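Side-chain contact in 33 kDa chaperonin (Thermotoga maritima, PDB 1VQ0), which probably acts as a redox-regulated chaperone that keeps thermally unfolding and oxidatively damaged proteins from aggregating irreversibly: residues A[14-19]-A[62-67]. Numbering follows the deposited sequence.
Sequences IYYGTM and VTPWLA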
# COMPACT_ATOMS: atom_id res chain seq x y z
N ILE A 14 -17.29 -3.47 23.09
CA ILE A 14 -17.78 -3.07 21.77
C ILE A 14 -19.16 -3.69 21.52
O ILE A 14 -19.43 -4.84 21.93
CB ILE A 14 -16.73 -3.43 20.64
CG1 ILE A 14 -17.11 -2.77 19.31
CG2 ILE A 14 -16.58 -4.93 20.46
CD1 ILE A 14 -15.99 -2.64 18.30
N TYR A 15 -20.02 -2.91 20.86
CA TYR A 15 -21.36 -3.37 20.42
C TYR A 15 -21.44 -3.28 18.91
O TYR A 15 -21.00 -2.29 18.35
CB TYR A 15 -22.48 -2.51 21.01
CG TYR A 15 -22.39 -2.25 22.49
CD1 TYR A 15 -21.36 -1.46 23.01
CD2 TYR A 15 -23.33 -2.77 23.36
CE1 TYR A 15 -21.27 -1.19 24.38
CE2 TYR A 15 -23.26 -2.50 24.74
CZ TYR A 15 -22.22 -1.71 25.23
OH TYR A 15 -22.12 -1.45 26.58
N TYR A 16 -22.05 -4.26 18.25
CA TYR A 16 -22.07 -4.23 16.80
C TYR A 16 -23.22 -5.02 16.15
O TYR A 16 -23.83 -5.92 16.75
CB TYR A 16 -20.69 -4.64 16.22
CG TYR A 16 -20.30 -6.06 16.61
CD1 TYR A 16 -19.60 -6.31 17.79
CD2 TYR A 16 -20.66 -7.15 15.80
CE1 TYR A 16 -19.25 -7.62 18.15
CE2 TYR A 16 -20.29 -8.43 16.14
CZ TYR A 16 -19.59 -8.66 17.33
OH TYR A 16 -19.26 -9.94 17.67
N GLY A 17 -23.53 -4.63 14.91
CA GLY A 17 -24.69 -5.17 14.19
C GLY A 17 -24.78 -4.47 12.85
O GLY A 17 -23.83 -3.80 12.41
N THR A 18 -25.92 -4.66 12.20
CA THR A 18 -26.24 -4.09 10.91
C THR A 18 -27.64 -3.52 10.94
O THR A 18 -28.48 -3.92 11.79
CB THR A 18 -26.24 -5.17 9.80
OG1 THR A 18 -27.26 -6.15 10.08
CG2 THR A 18 -24.84 -5.93 9.75
N MET A 19 -27.88 -2.61 9.97
CA MET A 19 -29.19 -2.02 9.76
C MET A 19 -29.57 -2.06 8.30
O MET A 19 -28.69 -2.15 7.40
CB MET A 19 -29.22 -0.57 10.26
CG MET A 19 -29.27 -0.38 11.77
SD MET A 19 -30.85 -0.75 12.53
CE MET A 19 -30.44 -2.19 13.09
N VAL A 62 -13.11 -1.70 14.05
CA VAL A 62 -13.17 -2.58 12.85
C VAL A 62 -13.06 -4.04 13.28
O VAL A 62 -13.32 -4.91 12.46
CB VAL A 62 -12.11 -2.27 11.75
CG1 VAL A 62 -12.21 -0.79 11.27
CG2 VAL A 62 -10.73 -2.47 12.29
N THR A 63 -12.74 -4.34 14.55
CA THR A 63 -12.59 -5.78 14.97
C THR A 63 -13.70 -6.75 14.59
O THR A 63 -13.40 -7.89 14.27
CB THR A 63 -12.32 -5.99 16.46
OG1 THR A 63 -13.24 -5.22 17.25
CG2 THR A 63 -10.90 -5.46 16.85
N PRO A 64 -14.98 -6.35 14.67
CA PRO A 64 -16.09 -7.32 14.38
C PRO A 64 -16.09 -7.80 12.96
O PRO A 64 -16.75 -8.75 12.64
CB PRO A 64 -17.35 -6.48 14.58
CG PRO A 64 -16.89 -5.34 15.41
CD PRO A 64 -15.50 -5.03 15.06
N TRP A 65 -15.31 -7.12 12.11
CA TRP A 65 -15.37 -7.30 10.66
C TRP A 65 -14.11 -7.87 10.10
O TRP A 65 -14.00 -8.09 8.91
CB TRP A 65 -15.75 -5.99 9.97
CG TRP A 65 -16.98 -5.39 10.57
CD1 TRP A 65 -18.17 -6.05 10.88
CD2 TRP A 65 -17.17 -4.04 10.98
NE1 TRP A 65 -19.05 -5.17 11.47
CE2 TRP A 65 -18.47 -3.93 11.53
CE3 TRP A 65 -16.37 -2.90 10.94
CZ2 TRP A 65 -18.97 -2.73 12.04
CZ3 TRP A 65 -16.89 -1.68 11.43
CH2 TRP A 65 -18.17 -1.61 11.96
N LEU A 66 -13.15 -8.19 10.96
CA LEU A 66 -11.91 -8.86 10.50
C LEU A 66 -12.12 -10.33 10.08
O LEU A 66 -13.07 -10.98 10.53
CB LEU A 66 -10.82 -8.72 11.56
CG LEU A 66 -10.62 -7.31 12.05
CD1 LEU A 66 -9.51 -7.23 13.13
CD2 LEU A 66 -10.30 -6.39 10.86
N ALA A 67 -11.26 -10.85 9.19
CA ALA A 67 -11.26 -12.26 8.89
C ALA A 67 -10.77 -13.07 10.11
O ALA A 67 -10.35 -12.52 11.09
CB ALA A 67 -10.42 -12.54 7.67
O HOH W 1 -21.44 -5.49 12.33
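Y16 and P64 form the tight part of this contact. The proline lies obliquely across one face of the phenol ring, and its CB stands 3.6 Å from the centroid of the Y16 ring, 15° off the normal, a CH-pi contact. P64 CG sits beside it, 3.7 Å from Y16 CG, above the part of the ring nearest the backbone. The tyrosine ring starts from a position between its own backbone N and carbonyl carbon (chi1 62°), which lets the proline lie over its face. P64 CB also rests on one face of the W65 indole, near the rim, so the pyrrolidine ring is held between two aromatic groups. Two residues earlier on the strand, I14 sends CG1 anti to its backbone N (chi1 -169°), and its CD1 meets the proline end on, 4.1 Å from P64 CG. The same methyl comes within 3.9 Å of T63 OG1, a hydroxyl whose hydrogen bond goes back to A60 O. Replacing Y16 by an alanine removes the ring, and P64 CB would probably lose its CH-pi partner, with a gap opening on the strand side. The looser side runs past G17, where no direct hydrogen bond joins the segments. A water spans the distance instead, accepting from W65 NE1 (2.6 Å) at the indole edge and donating to G17 O (2.9 Å). Residues 63-65 make a short 3-10 turn after helix 46-62, tightened by the W65 N to V62 O bond. This turn packs against strand 13-19, which pairs with strands 24-30 and 235-241 in the large mixed sheet; R25 makes a cation-pi contact with W65, F93 touches Y16 and T63, and S89 of strand 84-90 borders T63.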